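Local coordinates for malic enzyme (Entamoeba histolytica, PDB 3NV9), which probably catalyses the oxidative decarboxylation of malate to pyruvate and carbon dioxide, with NAD or NADP as electron acceptor, at residues 221-226 and 296-301; 249-254 and 286-291. All coordinates share one frame; numbering follows the deposited sequence.

Both contacts lie in the NAD-binding domain of the malic enzyme, a Rossmann fold, with centres about 10 Å apart. Contact 1 pairs two parallel strands in the middle of the sheet, 222-225 and 297-300; contact 2 sets the helix at 288-292 against strand 248-252, the neighbour of 222-225 on its other side. Along the chain the order is 221-226, 249-254, 286-291, 296-301, which nests contact 2 inside the loop that contact 1 closes. Probable backbone hydrogen bonds join them, F224 N to V249 O (2.7 Å) and F251 N to F224 O (2.8 Å), and I225 packs on I288. Contact 1 thus joins the sheet's two halves at its centre; contact 2 packs a short helix against the 248-252 side.

Contact 1 of 2, residues 221-226 and 296-301; sequences RMVFIG and DVLISL
M222 and V297 open a parallel ladder that runs through F224 and I299 to I225 and S300. V223 both gives and accepts: V223 N bonds V297 O at 2.8 Å, and V223 O takes I299 N at 2.9 Å. Packing is densest over the sheet. On one face M222 CG lies beside V297 CB at 3.6 Å, and F224 CE2 runs alongside I299 CD1 at 3.8 Å, under helices 193-213 and 229-240. On the other, L298, with CG anti to its backbone N (chi1 173°), brings CD1 3.3 Å from I225 CG1, closer than ordinary van der Waals contact. Branched V297, I299, L298 and I225 and aromatic F224 suit such a core, flexible M222 filling in beside V297. S300 is the exception: its hydroxyl, turned away from its own N (chi1 -175°), bonds E332.

One partly exposed end, at R221 and D296, is polar. D296 OD1 takes R221 N at 2.8 Å through its anti lone pair, while R221 O accepts D296 N and V297 N. The other oxygen, OD2, pairs with K215; the R221 guanidinium bonds the A291 carbonyl. The chemistry thus divides: the M222 and F224 face is oily, and a short acidic side chain extends the bonding where the ladder ends.

Contact 2 of 2, residues 249-254 and 286-291; sequences VMFDSK and GSIAEA. With SO4 (sulfate ion), chain G.
The ring of F251 meets the first turn of helix 288-292 with two different parts of itself. I288 lies over one face: its CG1 stands 3.8 Å from the ring centroid and 19° off the normal, a CH-pi contact displaced toward the CD2 side of the ring. The backbone of the helix start comes just as close, with I288 CA 3.5 Å from F251 CZ over that face and I288 N 3.2 Å from F251 CE2. A291, one turn further on, comes to the rim instead, its CB close to the ring plane and 3.5 Å from F251 CZ. With CG anti to the carbonyl carbon (chi1 -63°), F251 carries its ring out from the strand toward the helix. A flat aromatic suits this place because it offers I288 a broad face and still leaves a thin rim for the small methyl of A291. V249, two residues earlier on the same side of the strand, adds a lighter touch through CG2, 4.1 Å from A291 CB.

The helix start is prepared by S287 at the N-cap, whose OG accepts E290 N at 3.2 Å. At the far end of the strand, D252 OD1 receives K254 N at 3.0 Å in an Asx turn, and D252 OD2 forms salt bridges with R261 and K273. A sulfate ion, probably from the crystallisation liquor, sits there with a weak bond from S253 N.

F251 also rests on V223 and S256, I288 reaches W313 of helix 311-315, and A291 meets V223, which places the helix over strands 248-252 and 222-225 of the Rossmann sheet.

Contact 1 of 2, residues 221-226 and 296-301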
# COMPACT_ATOMS: atom_id res chain seq x y z
N ARG A 221 21.22 -1.27 -39.44
CA ARG A 221 19.91 -0.85 -39.82
C ARG A 221 18.88 -1.47 -38.85
O ARG A 221 18.79 -2.69 -38.69
CB ARG A 221 19.63 -1.23 -41.29
CG ARG A 221 20.45 -0.44 -42.37
CD ARG A 221 19.85 -0.74 -43.80
NE ARG A 221 18.45 -0.31 -43.80
CZ ARG A 221 17.39 -1.12 -43.86
NH1 ARG A 221 17.51 -2.44 -44.01
NH2 ARG A 221 16.19 -0.59 -43.76
N MET A 222 18.10 -0.61 -38.23
CA MET A 222 17.12 -1.07 -37.26
C MET A 222 15.69 -0.70 -37.66
O MET A 222 15.42 0.49 -37.92
CB MET A 222 17.47 -0.49 -35.90
CG MET A 222 18.87 -0.92 -35.44
SD MET A 222 19.10 -0.27 -33.80
CE MET A 222 20.90 -0.47 -33.60
N VAL A 223 14.80 -1.71 -37.72
CA VAL A 223 13.36 -1.48 -37.97
C VAL A 223 12.49 -1.69 -36.69
O VAL A 223 12.49 -2.78 -36.12
CB VAL A 223 12.81 -2.42 -39.06
CG1 VAL A 223 11.28 -2.14 -39.33
CG2 VAL A 223 13.63 -2.29 -40.34
N PHE A 224 11.74 -0.66 -36.28
CA PHE A 224 10.84 -0.72 -35.15
C PHE A 224 9.35 -0.89 -35.54
O PHE A 224 8.80 -0.02 -36.19
CB PHE A 224 11.01 0.51 -34.29
CG PHE A 224 12.36 0.60 -33.64
CD1 PHE A 224 13.47 1.03 -34.38
CD2 PHE A 224 12.52 0.32 -32.28
CE1 PHE A 224 14.76 1.14 -33.75
CE2 PHE A 224 13.78 0.44 -31.64
CZ PHE A 224 14.92 0.83 -32.38
N ILE A 225 8.74 -2.02 -35.17
CA ILE A 225 7.33 -2.29 -35.52
C ILE A 225 6.47 -1.85 -34.33
O ILE A 225 6.49 -2.51 -33.25
CB ILE A 225 7.01 -3.79 -35.80
CG1 ILE A 225 8.05 -4.47 -36.70
CG2 ILE A 225 5.54 -4.00 -36.28
CD1 ILE A 225 8.16 -3.98 -38.07
N GLY A 226 5.79 -0.71 -34.51
CA GLY A 226 4.93 -0.14 -33.48
C GLY A 226 5.48 1.19 -33.00
O GLY A 226 6.69 1.32 -32.83
N ASP A 296 19.27 -5.33 -39.82
CA ASP A 296 20.05 -6.01 -38.79
C ASP A 296 19.24 -6.37 -37.56
O ASP A 296 19.40 -7.45 -36.98
CB ASP A 296 21.28 -5.12 -38.43
CG ASP A 296 22.18 -4.86 -39.67
OD1 ASP A 296 22.14 -3.77 -40.28
OD2 ASP A 296 22.91 -5.77 -40.04
N VAL A 297 18.39 -5.44 -37.17
CA VAL A 297 17.65 -5.46 -35.93
C VAL A 297 16.18 -5.15 -36.28
O VAL A 297 15.88 -4.27 -37.11
CB VAL A 297 18.25 -4.39 -34.93
CG1 VAL A 297 17.44 -4.26 -33.64
CG2 VAL A 297 19.73 -4.70 -34.61
N LEU A 298 15.28 -5.90 -35.65
CA LEU A 298 13.85 -5.75 -35.80
C LEU A 298 13.34 -5.84 -34.40
O LEU A 298 13.61 -6.84 -33.68
CB LEU A 298 13.27 -6.91 -36.63
CG LEU A 298 11.74 -7.06 -36.79
CD1 LEU A 298 11.12 -5.71 -37.03
CD2 LEU A 298 11.36 -8.04 -37.96
N ILE A 299 12.62 -4.79 -33.99
CA ILE A 299 12.15 -4.67 -32.62
C ILE A 299 10.65 -4.34 -32.62
O ILE A 299 10.25 -3.28 -33.17
CB ILE A 299 12.95 -3.58 -31.83
CG1 ILE A 299 14.43 -3.95 -31.69
CG2 ILE A 299 12.37 -3.37 -30.48
CD1 ILE A 299 15.24 -2.93 -30.80
N SER A 300 9.84 -5.24 -32.05
CA SER A 300 8.41 -5.01 -31.85
C SER A 300 7.93 -5.19 -30.39
O SER A 300 8.33 -6.14 -29.71
CB SER A 300 7.58 -5.96 -32.73
OG SER A 300 6.19 -5.65 -32.62
N LEU A 301 7.07 -4.26 -29.96
CA LEU A 301 6.28 -4.32 -28.73
C LEU A 301 4.90 -3.72 -29.02
O LEU A 301 4.51 -2.66 -28.51
CB LEU A 301 6.94 -3.58 -27.56
CG LEU A 301 6.78 -4.34 -26.24
CD1 LEU A 301 7.61 -3.76 -25.10
CD2 LEU A 301 5.27 -4.55 -25.80

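Contact 2 of 2, residues 249-254 and 286-291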
# COMPACT_ATOMS: atom_id res chain seq x y z
N VAL A 249 14.13 2.87 -39.03
CA VAL A 249 12.75 3.19 -39.38
C VAL A 249 11.78 2.72 -38.28
O VAL A 249 11.80 1.53 -37.93
CB VAL A 249 12.22 2.40 -40.60
CG1 VAL A 249 11.10 3.17 -41.29
CG2 VAL A 249 13.30 1.93 -41.52
N MET A 250 10.90 3.61 -37.82
CA MET A 250 9.72 3.18 -37.05
C MET A 250 8.36 3.09 -37.86
O MET A 250 8.08 3.96 -38.69
CB MET A 250 9.57 4.06 -35.82
CG MET A 250 8.34 3.83 -35.03
SD MET A 250 8.66 4.27 -33.32
CE MET A 250 8.27 5.97 -33.18
N PHE A 251 7.54 2.07 -37.62
CA PHE A 251 6.18 2.02 -38.23
C PHE A 251 5.05 2.14 -37.19
O PHE A 251 5.11 1.53 -36.12
CB PHE A 251 5.96 0.77 -39.06
CG PHE A 251 6.86 0.64 -40.25
CD1 PHE A 251 8.23 0.34 -40.10
CD2 PHE A 251 6.35 0.79 -41.56
CE1 PHE A 251 9.08 0.22 -41.23
CE2 PHE A 251 7.19 0.64 -42.72
CZ PHE A 251 8.54 0.37 -42.56
N ASP A 252 4.03 2.95 -37.51
CA ASP A 252 2.78 2.90 -36.75
C ASP A 252 1.71 2.15 -37.57
O ASP A 252 2.05 1.46 -38.55
CB ASP A 252 2.37 4.30 -36.31
CG ASP A 252 1.94 5.15 -37.46
OD1 ASP A 252 1.90 4.61 -38.58
OD2 ASP A 252 1.67 6.34 -37.23
N SER A 253 0.43 2.23 -37.16
CA SER A 253 -0.66 1.52 -37.89
C SER A 253 -0.80 1.92 -39.37
O SER A 253 -1.11 1.08 -40.23
CB SER A 253 -2.01 1.66 -37.18
OG SER A 253 -2.30 3.02 -36.79
N LYS A 254 -0.51 3.19 -39.64
CA LYS A 254 -0.72 3.84 -40.93
C LYS A 254 0.52 3.86 -41.85
O LYS A 254 0.48 4.53 -42.87
CB LYS A 254 -1.14 5.28 -40.71
CG LYS A 254 -2.11 5.50 -39.55
CD LYS A 254 -3.16 6.57 -39.91
CE LYS A 254 -4.52 6.25 -39.28
NZ LYS A 254 -4.90 4.80 -39.47
N GLY A 286 8.27 2.48 -47.69
CA GLY A 286 6.87 2.47 -48.04
C GLY A 286 6.14 1.24 -47.57
O GLY A 286 4.93 1.16 -47.72
N SER A 287 6.88 0.28 -47.02
CA SER A 287 6.28 -0.89 -46.38
C SER A 287 7.27 -1.60 -45.45
O SER A 287 8.49 -1.69 -45.75
CB SER A 287 5.76 -1.87 -47.44
OG SER A 287 6.83 -2.60 -48.02
N ILE A 288 6.74 -2.14 -44.34
CA ILE A 288 7.55 -2.90 -43.38
C ILE A 288 8.47 -3.84 -44.12
O ILE A 288 9.64 -3.93 -43.77
CB ILE A 288 6.70 -3.72 -42.37
CG1 ILE A 288 5.77 -2.81 -41.57
CG2 ILE A 288 7.62 -4.49 -41.42
CD1 ILE A 288 4.62 -3.57 -40.86
N ALA A 289 7.96 -4.54 -45.12
CA ALA A 289 8.75 -5.50 -45.94
C ALA A 289 9.91 -4.86 -46.73
O ALA A 289 10.94 -5.51 -46.94
CB ALA A 289 7.82 -6.29 -46.89
N GLU A 290 9.73 -3.62 -47.19
CA GLU A 290 10.78 -2.87 -47.88
C GLU A 290 11.84 -2.52 -46.84
O GLU A 290 13.04 -2.65 -47.07
CB GLU A 290 10.24 -1.59 -48.57
CG GLU A 290 9.52 -1.83 -49.97
CD GLU A 290 8.66 -0.63 -50.49
OE1 GLU A 290 7.45 -0.82 -50.77
OE2 GLU A 290 9.20 0.50 -50.61
N ALA A 291 11.38 -2.07 -45.70
CA ALA A 291 12.28 -1.75 -44.63
C ALA A 291 13.14 -2.97 -44.21
O ALA A 291 14.34 -2.85 -44.05
CB ALA A 291 11.51 -1.20 -43.47
S SO4 G . 1.02 2.27 -33.27
O1 SO4 G . 1.72 1.27 -34.10
O2 SO4 G . 1.72 3.55 -33.14
O3 SO4 G . -0.32 2.59 -33.81
O4 SO4 G . 1.01 1.72 -31.92